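Putative D-tyrosyl-tRNA(Tyr) deacylase 2 (Leishmania major, PDB 1TC5) probably hydrolyses D-tyrosyl-tRNA(Tyr) to D-tyrosine and free tRNA(Tyr), which could protect the cell against harmful effects of D-tyrosine. Local coordinates at residues 56-61 with 123-128; 84-89 with 135-140; 129-134 with 139-144. One frame throughout, in Å; residues are numbered along the deposited sequence.

Contact 1 of 3, residues 56-61 with 123-128; sequences EALRHA and AALYDR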
loop_
_atom_site.group_PDB
_atom_site.type_symbol
_atom_site.label_atom_id
_atom_site.label_comp_id
_atom_site.label_asym_id
_atom_site.label_seq_id
_atom_site.Cartn_x
_atom_site.Cartn_y
_atom_site.Cartn_z
ATOM N N GLU A 56 25.118 -8.295 -6.487
ATOM C CA GLU A 56 25.076 -7.357 -7.618
ATOM C C GLU A 56 23.631 -7.102 -8.039
ATOM O O GLU A 56 23.285 -5.985 -8.411
ATOM C CB GLU A 56 25.903 -7.860 -8.811
ATOM N N ALA A 57 22.798 -8.140 -7.951
ATOM C CA ALA A 57 21.369 -8.033 -8.228
ATOM C C ALA A 57 20.589 -7.279 -7.128
ATOM O O ALA A 57 19.672 -6.524 -7.439
ATOM C CB ALA A 57 20.772 -9.423 -8.447
ATOM N N LEU A 58 20.943 -7.481 -5.858
ATOM C CA LEU A 58 20.321 -6.718 -4.771
ATOM C C LEU A 58 20.649 -5.230 -4.880
ATOM O O LEU A 58 19.779 -4.390 -4.676
ATOM C CB LEU A 58 20.770 -7.212 -3.393
ATOM C CG LEU A 58 19.937 -8.252 -2.649
ATOM C CD1 LEU A 58 20.559 -8.462 -1.279
ATOM C CD2 LEU A 58 18.461 -7.880 -2.513
ATOM N N ARG A 59 21.904 -4.926 -5.175
ATOM C CA ARG A 59 22.393 -3.546 -5.321
ATOM C C ARG A 59 21.764 -2.865 -6.536
ATOM O O ARG A 59 21.543 -1.647 -6.541
ATOM C CB ARG A 59 23.916 -3.530 -5.496
ATOM C CG ARG A 59 24.711 -3.603 -4.200
ATOM C CD ARG A 59 26.171 -3.150 -4.335
ATOM N NE ARG A 59 26.995 -3.588 -3.201
ATOM C CZ ARG A 59 27.677 -4.732 -3.148
ATOM N NH1 ARG A 59 27.663 -5.593 -4.167
ATOM N NH2 ARG A 59 28.383 -5.026 -2.060
ATOM N N HIS A 60 21.514 -3.663 -7.571
ATOM C CA HIS A 60 20.787 -3.192 -8.739
ATOM C C HIS A 60 19.389 -2.777 -8.339
ATOM O O HIS A 60 18.884 -1.769 -8.799
ATOM C CB HIS A 60 20.683 -4.268 -9.840
ATOM C CG HIS A 60 19.742 -3.906 -10.952
ATOM N ND1 HIS A 60 18.476 -4.440 -11.067
ATOM C CD2 HIS A 60 19.874 -3.034 -11.979
ATOM C CE1 HIS A 60 17.876 -3.925 -12.124
ATOM N NE2 HIS A 60 18.704 -3.071 -12.697
ATOM N N ALA A 61 18.750 -3.574 -7.497
ATOM C CA ALA A 61 17.393 -3.262 -7.086
ATOM C C ALA A 61 17.345 -2.004 -6.231
ATOM O O ALA A 61 16.364 -1.256 -6.290
ATOM C CB ALA A 61 16.756 -4.427 -6.348
ATOM N N ALA A 123 14.754 -13.789 4.937
ATOM C CA ALA A 123 15.365 -13.081 6.048
ATOM C C ALA A 123 16.737 -12.520 5.650
ATOM O O ALA A 123 17.067 -11.377 5.965
ATOM C CB ALA A 123 15.514 -14.030 7.275
ATOM N N ALA A 124 17.528 -13.344 4.966
ATOM C CA ALA A 124 18.876 -12.965 4.538
ATOM C C ALA A 124 18.851 -11.871 3.483
ATOM O O ALA A 124 19.601 -10.904 3.578
ATOM C CB ALA A 124 19.624 -14.169 4.005
ATOM N N LEU A 125 17.986 -12.031 2.488
ATOM C CA LEU A 125 17.849 -11.031 1.424
ATOM C C LEU A 125 17.332 -9.709 1.998
ATOM O O LEU A 125 17.794 -8.636 1.616
ATOM C CB LEU A 125 16.932 -11.535 0.305
ATOM C CG LEU A 125 17.456 -12.713 -0.549
ATOM C CD1 LEU A 125 16.345 -13.312 -1.377
ATOM C CD2 LEU A 125 18.568 -12.250 -1.461
ATOM N N TYR A 126 16.388 -9.799 2.926
ATOM C CA TYR A 126 15.759 -8.612 3.521
ATOM C C TYR A 126 16.777 -7.816 4.321
ATOM O O TYR A 126 16.875 -6.588 4.212
ATOM C CB TYR A 126 14.627 -9.000 4.469
ATOM C CG TYR A 126 14.037 -7.830 5.222
ATOM C CD1 TYR A 126 13.263 -6.873 4.563
ATOM C CD2 TYR A 126 14.243 -7.675 6.578
ATOM C CE1 TYR A 126 12.736 -5.778 5.233
ATOM C CE2 TYR A 126 13.705 -6.593 7.257
ATOM C CZ TYR A 126 12.951 -5.650 6.585
ATOM O OH TYR A 126 12.397 -4.571 7.268
ATOM N N ASP A 127 17.504 -8.536 5.150
ATOM C CA ASP A 127 18.580 -7.948 5.924
ATOM C C ASP A 127 19.637 -7.278 5.031
ATOM O O ASP A 127 20.097 -6.171 5.313
ATOM C CB ASP A 127 19.214 -9.031 6.787
ATOM C CG ASP A 127 20.190 -8.478 7.778
ATOM O OD1 ASP A 127 19.733 -7.798 8.717
ATOM O OD2 ASP A 127 21.422 -8.674 7.698
ATOM N N ARG A 128 20.011 -7.965 3.954
ATOM C CA ARG A 128 21.045 -7.473 3.043
ATOM C C ARG A 128 20.546 -6.253 2.304
ATOM O O ARG A 128 21.265 -5.276 2.142
ATOM C CB ARG A 128 21.449 -8.587 2.080
ATOM C CG ARG A 128 22.739 -8.367 1.339
ATOM C CD ARG A 128 23.970 -8.594 2.183
ATOM N NE ARG A 128 25.202 -8.267 1.460
ATOM C CZ ARG A 128 26.289 -7.714 2.004
ATOM N NH1 ARG A 128 26.342 -7.399 3.298
ATOM N NH2 ARG A 128 27.342 -7.474 1.242
#

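Contact 2 of 3, residues 84-89 with 135-140; sequences QSLEEC and VARGVD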
loop_
_atom_site.group_PDB
_atom_site.type_symbol
_atom_site.label_atom_id
_atom_site.label_comp_id
_atom_site.label_asym_id
_atom_site.label_seq_id
_atom_site.Cartn_x
_atom_site.Cartn_y
_atom_site.Cartn_z
ATOM N N GLN A 84 11.100 13.151 -8.866
ATOM C CA GLN A 84 12.470 13.262 -8.403
ATOM C C GLN A 84 12.890 11.906 -7.881
ATOM O O GLN A 84 12.050 11.102 -7.457
ATOM C CB GLN A 84 12.565 14.290 -7.266
ATOM C CG GLN A 84 12.336 15.739 -7.664
ATOM C CD GLN A 84 12.544 16.698 -6.455
ATOM O OE1 GLN A 84 11.766 16.680 -5.491
ATOM N NE2 GLN A 84 13.571 17.527 -6.529
ATOM N N SER A 85 14.185 11.646 -7.933
ATOM C CA SER A 85 14.743 10.452 -7.333
ATOM C C SER A 85 15.034 10.688 -5.854
ATOM O O SER A 85 15.278 11.808 -5.415
ATOM C CB SER A 85 16.044 10.059 -8.028
ATOM O OG SER A 85 17.009 11.052 -7.844
ATOM N N LEU A 86 14.994 9.611 -5.084
ATOM C CA LEU A 86 15.479 9.657 -3.724
ATOM C C LEU A 86 16.932 10.087 -3.713
ATOM O O LEU A 86 17.342 10.829 -2.832
ATOM C CB LEU A 86 15.336 8.290 -3.049
ATOM C CG LEU A 86 13.932 8.065 -2.528
ATOM C CD1 LEU A 86 13.640 6.568 -2.437
ATOM C CD2 LEU A 86 13.765 8.788 -1.155
ATOM N N GLU A 87 17.706 9.648 -4.707
ATOM C CA GLU A 87 19.128 9.974 -4.769
ATOM C C GLU A 87 19.350 11.492 -4.763
ATOM O O GLU A 87 20.176 11.993 -4.022
ATOM C CB GLU A 87 19.783 9.305 -5.992
ATOM C CG GLU A 87 21.254 9.650 -6.223
ATOM C CD GLU A 87 21.820 9.006 -7.487
ATOM O OE1 GLU A 87 21.224 9.171 -8.583
ATOM O OE2 GLU A 87 22.874 8.318 -7.390
ATOM N N GLU A 88 18.572 12.238 -5.537
ATOM C CA GLU A 88 18.770 13.689 -5.599
ATOM C C GLU A 88 18.138 14.412 -4.405
ATOM O O GLU A 88 18.292 15.616 -4.279
ATOM C CB GLU A 88 18.257 14.266 -6.931
ATOM C CG GLU A 88 16.744 14.317 -7.103
ATOM C CD GLU A 88 16.348 14.640 -8.536
ATOM O OE1 GLU A 88 16.974 15.537 -9.150
ATOM O OE2 GLU A 88 15.433 13.977 -9.064
ATOM N N CYS A 89 17.419 13.683 -3.552
ATOM C CA CYS A 89 16.893 14.242 -2.301
ATOM C C CYS A 89 17.381 13.383 -1.105
ATOM O O CYS A 89 16.617 12.637 -0.521
ATOM C CB CYS A 89 15.370 14.325 -2.369
ATOM S SG CYS A 89 14.733 15.241 -3.802
ATOM N N VAL A 135 23.474 2.059 3.590
ATOM C CA VAL A 135 24.785 2.463 3.085
ATOM C C VAL A 135 24.615 3.532 1.999
ATOM O O VAL A 135 25.307 4.549 2.025
ATOM C CB VAL A 135 25.604 1.232 2.605
ATOM C CG1 VAL A 135 26.870 1.640 1.866
ATOM C CG2 VAL A 135 25.959 0.355 3.804
ATOM N N ALA A 136 23.661 3.329 1.088
ATOM C CA ALA A 136 23.417 4.287 -0.003
ATOM C C ALA A 136 22.806 5.612 0.476
ATOM O O ALA A 136 22.795 6.600 -0.263
ATOM C CB ALA A 136 22.521 3.658 -1.089
ATOM N N ARG A 137 22.278 5.621 1.693
ATOM C CA ARG A 137 21.725 6.834 2.289
ATOM C C ARG A 137 22.649 7.468 3.337
ATOM O O ARG A 137 22.294 8.486 3.946
ATOM C CB ARG A 137 20.328 6.548 2.871
ATOM C CG ARG A 137 19.343 5.996 1.848
ATOM C CD ARG A 137 19.090 6.925 0.679
ATOM N NE ARG A 137 18.152 7.996 1.015
ATOM C CZ ARG A 137 17.850 8.996 0.194
ATOM N NH1 ARG A 137 18.458 9.104 -0.966
ATOM N NH2 ARG A 137 16.956 9.910 0.542
ATOM N N GLY A 138 23.833 6.898 3.524
ATOM C CA GLY A 138 24.845 7.478 4.387
ATOM C C GLY A 138 24.543 7.325 5.864
ATOM O O GLY A 138 25.020 8.113 6.675
ATOM N N VAL A 139 23.745 6.324 6.217
ATOM C CA VAL A 139 23.391 6.079 7.619
ATOM C C VAL A 139 24.617 5.624 8.417
ATOM O O VAL A 139 25.371 4.760 7.979
ATOM C CB VAL A 139 22.242 5.040 7.761
ATOM C CG1 VAL A 139 21.955 4.737 9.226
ATOM C CG2 VAL A 139 20.955 5.524 7.052
ATOM N N ASP A 140 24.805 6.232 9.587
ATOM C CA ASP A 140 25.839 5.812 10.535
ATOM C C ASP A 140 25.314 4.570 11.280
ATOM O O ASP A 140 24.582 4.656 12.267
ATOM C CB ASP A 140 26.211 6.947 11.489
ATOM C CG ASP A 140 27.347 6.578 12.441
ATOM O OD1 ASP A 140 27.843 5.415 12.432
ATOM O OD2 ASP A 140 27.782 7.399 13.263
#

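Contact 3 of 3, residues 129-134 with 139-144; sequences FCHFVR and VDESRV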
loop_
_atom_site.group_PDB
_atom_site.type_symbol
_atom_site.label_atom_id
_atom_site.label_comp_id
_atom_site.label_asym_id
_atom_site.label_seq_id
_atom_site.Cartn_x
_atom_site.Cartn_y
_atom_site.Cartn_z
ATOM N N PHE A 129 19.286 -6.297 1.903
ATOM C CA PHE A 129 18.657 -5.193 1.206
ATOM C C PHE A 129 18.553 -3.936 2.075
ATOM O O PHE A 129 18.810 -2.840 1.590
ATOM C CB PHE A 129 17.272 -5.606 0.712
ATOM C CG PHE A 129 16.525 -4.510 0.033
ATOM C CD1 PHE A 129 16.687 -4.293 -1.334
ATOM C CD2 PHE A 129 15.653 -3.698 0.752
ATOM C CE1 PHE A 129 15.986 -3.284 -1.981
ATOM C CE2 PHE A 129 14.925 -2.679 0.103
ATOM C CZ PHE A 129 15.112 -2.469 -1.257
ATOM N N CYS A 130 18.214 -4.096 3.358
ATOM C CA CYS A 130 18.134 -2.969 4.271
ATOM C C CYS A 130 19.529 -2.384 4.540
ATOM O O CYS A 130 19.679 -1.164 4.618
ATOM C CB CYS A 130 17.450 -3.371 5.588
ATOM S SG CYS A 130 15.674 -3.855 5.469
ATOM N N HIS A 131 20.531 -3.256 4.684
ATOM C CA HIS A 131 21.926 -2.814 4.811
ATOM C C HIS A 131 22.377 -1.927 3.623
ATOM O O HIS A 131 22.981 -0.862 3.813
ATOM C CB HIS A 131 22.849 -4.034 4.962
ATOM C CG HIS A 131 24.308 -3.701 4.861
ATOM N ND1 HIS A 131 24.909 -2.745 5.653
ATOM C CD2 HIS A 131 25.279 -4.179 4.045
ATOM C CE1 HIS A 131 26.190 -2.655 5.337
ATOM N NE2 HIS A 131 26.438 -3.507 4.358
ATOM N N PHE A 132 22.108 -2.388 2.401
ATOM C CA PHE A 132 22.498 -1.675 1.197
ATOM C C PHE A 132 21.817 -0.321 1.117
ATOM O O PHE A 132 22.404 0.625 0.639
ATOM C CB PHE A 132 22.186 -2.502 -0.058
ATOM C CG PHE A 132 23.118 -3.670 -0.296
ATOM C CD1 PHE A 132 24.405 -3.717 0.253
ATOM C CD2 PHE A 132 22.714 -4.718 -1.122
ATOM C CE1 PHE A 132 25.253 -4.790 0.003
ATOM C CE2 PHE A 132 23.558 -5.798 -1.373
ATOM C CZ PHE A 132 24.837 -5.827 -0.815
ATOM N N VAL A 133 20.565 -0.231 1.569
ATOM C CA VAL A 133 19.829 1.042 1.536
ATOM C C VAL A 133 20.448 1.999 2.557
ATOM O O VAL A 133 20.729 3.146 2.240
ATOM C CB VAL A 133 18.286 0.837 1.767
ATOM C CG1 VAL A 133 17.493 2.185 1.817
ATOM C CG2 VAL A 133 17.704 -0.048 0.670
ATOM N N ARG A 134 20.699 1.514 3.769
ATOM C CA ARG A 134 21.384 2.304 4.798
ATOM C C ARG A 134 22.693 2.895 4.272
ATOM O O ARG A 134 22.978 4.082 4.479
ATOM C CB ARG A 134 21.726 1.451 6.038
ATOM C CG ARG A 134 20.570 1.116 6.983
ATOM C CD ARG A 134 21.011 0.170 8.124
ATOM N NE ARG A 134 20.074 -0.913 8.336
ATOM C CZ ARG A 134 20.398 -2.174 8.553
ATOM N NH1 ARG A 134 21.662 -2.572 8.581
ATOM N NH2 ARG A 134 19.425 -3.055 8.748
ATOM N N VAL A 139 23.745 6.324 6.217
ATOM C CA VAL A 139 23.391 6.079 7.619
ATOM C C VAL A 139 24.617 5.624 8.417
ATOM O O VAL A 139 25.371 4.760 7.979
ATOM C CB VAL A 139 22.242 5.040 7.761
ATOM C CG1 VAL A 139 21.955 4.737 9.226
ATOM C CG2 VAL A 139 20.955 5.524 7.052
ATOM N N ASP A 140 24.805 6.232 9.587
ATOM C CA ASP A 140 25.839 5.812 10.535
ATOM C C ASP A 140 25.314 4.570 11.280
ATOM O O ASP A 140 24.582 4.656 12.267
ATOM C CB ASP A 140 26.211 6.947 11.489
ATOM C CG ASP A 140 27.347 6.578 12.441
ATOM O OD1 ASP A 140 27.843 5.415 12.432
ATOM O OD2 ASP A 140 27.782 7.399 13.263
ATOM N N GLU A 141 25.715 3.408 10.778
ATOM C CA GLU A 141 25.196 2.136 11.261
ATOM C C GLU A 141 25.639 1.821 12.701
ATOM O O GLU A 141 25.066 0.929 13.323
ATOM C CB GLU A 141 25.561 0.979 10.287
ATOM C CG GLU A 141 24.773 0.962 8.963
ATOM C CD GLU A 141 25.056 -0.264 8.081
ATOM O OE1 GLU A 141 26.231 -0.483 7.713
ATOM O OE2 GLU A 141 24.114 -1.012 7.717
ATOM N N SER A 142 26.614 2.569 13.240
ATOM C CA SER A 142 27.025 2.420 14.641
ATOM C C SER A 142 26.153 3.226 15.630
ATOM O O SER A 142 26.275 3.060 16.857
ATOM C CB SER A 142 28.507 2.788 14.798
ATOM O OG SER A 142 28.663 4.190 14.839
ATOM N N ARG A 143 25.310 4.110 15.100
ATOM C CA ARG A 143 24.435 4.968 15.899
ATOM C C ARG A 143 22.963 4.529 15.867
ATOM O O ARG A 143 22.135 5.103 16.572
ATOM C CB ARG A 143 24.555 6.409 15.392
ATOM C CG ARG A 143 25.714 7.194 16.004
ATOM C CD ARG A 143 25.286 8.236 17.046
ATOM N NE ARG A 143 26.148 8.221 18.224
ATOM C CZ ARG A 143 27.391 8.703 18.270
ATOM N NH1 ARG A 143 27.956 9.257 17.199
ATOM N NH2 ARG A 143 28.080 8.630 19.405
ATOM N N VAL A 144 22.644 3.510 15.065
ATOM C CA VAL A 144 21.265 3.028 14.942
ATOM C C VAL A 144 21.110 1.572 15.361
ATOM O O VAL A 144 22.081 0.809 15.397
ATOM C CB VAL A 144 20.715 3.185 13.489
ATOM C CG1 VAL A 144 20.840 4.617 13.028
ATOM C CG2 VAL A 144 21.407 2.223 12.492
#

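Contact 1 of 3, residues 56-61 with 123-128
NH2 of Arg-128 is held by a salt bridge to OD2 of Asp-55, one residue before 56-61, while NH2 of Arg-59 comes up from the other helix to 4.2 Å from that same Arg-128 NH2. The two segments are parts of helices 55-67 and 119-136, which pack together against the mixed beta-sheet of the D-Tyr-tRNA(Tyr) deacylase fold, their local axes 11.1 Å apart and crossing at -52°. The two guanidinium groups meet obliquely on the more exposed side of this pair, and the Asp-55 carboxylate, bonded to Arg-128, probably eases the closeness of the two positive groups. CB of Arg-128 already points at helix 55-67, and with CG turned away from the backbone N (chi1 -164°) the CG methylene also lies against Leu-58; the bend that follows (chi2 76°) then carries the charged end to Asp-55. Away from the charged groups the contact is apolar. Leu-58 points at helix 119-136 and drives CD1 into the aliphatic base of Arg-128, 3.4 Å from Arg-128 CG and 3.5 Å from Arg-128 CB, which is tight packing for carbon on carbon. Phe-129 and Phe-132 also touch Leu-58 along the same helix, and Ile-11 of strand 10-18 reaches it from the sheet. Leu-125 leans in with the end of its side chain, bringing CD2 to 4.3 Å from Leu-58 CD1, and rests in turn on Phe-44 of strand 37-45. The methyl CD1 of Leu-58 thus faces backbone as well as side chain, lying 4.0 Å from the carbonyl O of Leu-125.

Contact 2 of 3, residues 84-89 with 135-140
Arg-137 reaches loop 84-89 with both terminal nitrogens of its guanidinium: NH1 donates to Leu-86 O at 2.8 Å, and NH2 to Cys-89 O at 2.9 Å. These carbonyls are the first and last of a type I beta turn, so one flat group grips both ends of it. Leu-86 O lies in the guanidinium plane, but NH1 arrives well above the carbonyl plane; the turn's own donor, Cys-89 N, reaches the same oxygen from the opposite face. A second bond from NH2, to Met-92 O, further fixes the rotation of the group. Leu-86 completes the tight part by laying CB over one guanidinium face, 3.8 Å from Arg-137 NH1. Bends at chi2 (-60°) and chi3 (-79°) fold the arginine round to this position. The outer side is looser: Glu-87 is exposed, its side chain no nearer than 5.2 Å to 135-140, and Gly-138, also exposed, ends the helix in a Schellman motif. The loop is braced from within, Ser-85 OG accepting from Glu-88 N in an ST motif and Glu-88 OE2 from Ser-85 N, while CB of Glu-88 points away from 135-140. Inward, Leu-86 and Arg-137 both rest on Leu-66 of helix 55-67 and Ile-94 of strand 93-98, with Val-169 of strand 169-171 beside the arginine, so the contact ties the loop to the C-terminal end of helix 119-136 over the edge of the sheet.

Contact 3 of 3, residues 129-134 with 139-144
Val-139 begins the return of the chain past helix 119-136: its N donates to Arg-134 O at 2.9 Å, a bond back into the last turn that belongs to the Schellman motif ending the helix. Its side chain closes over the same place, CB lying 4.0 Å from Arg-134 CB, and also touches Val-169 of strand 169-171. Asp-140 turns away from the helix and opens a type I beta turn; its OD1 accepts from both N and OG of Ser-142, the former making an Asx turn. Glu-141 then reaches back and makes the polar part of the contact. Its OE2 takes two donors, His-131 ND1 at 2.8 Å on the syn lone pair and Arg-134 NH1 at 3.0 Å on the anti side, somewhat out of the carboxylate plane, the latter a salt bridge. Imidazole and carboxylate are nearly coplanar, 12° apart, and the oxygen lies in the ring plane, whereas the guanidinium is turned 45° from the carboxylate. His-131 swings its ring toward the loop because CG lies opposite the backbone N (chi1 170°). Arg-134 folds back along its helix, so that one guanidinium face covers the peptide joining Cys-130 to His-131. Two such donors would be expected to favour a charged Glu-141. Beyond it, Ser-142 O receives a bond from Arg-151, and Arg-143 closes the turn, its N 3.0 Å from Asp-140 O.

In the fold
All three contacts use helix 119-136, taken at successive levels. Contact 1 is partly buried and joins it to helix 55-67 through Leu-58 packed on the aliphatic part of Arg-128 and on Leu-125, with the charged groups on the exposed side. Contact 2, also partly buried, lies at the far end of the helix, its centre 16 Å from that of contact 1, and relies on an arginine that bonds to loop carbonyls. Contact 3 is a surface contact, local in sequence, built on a histidine, an arginine and a glutamate. It touches contact 1 through Phe-132, which packs on Leu-58 and Arg-59, and shares Val-139 and Asp-140 with contact 2. Helix 55-67 also borders contact 2 through Leu-66 and contact 3 through Val-62.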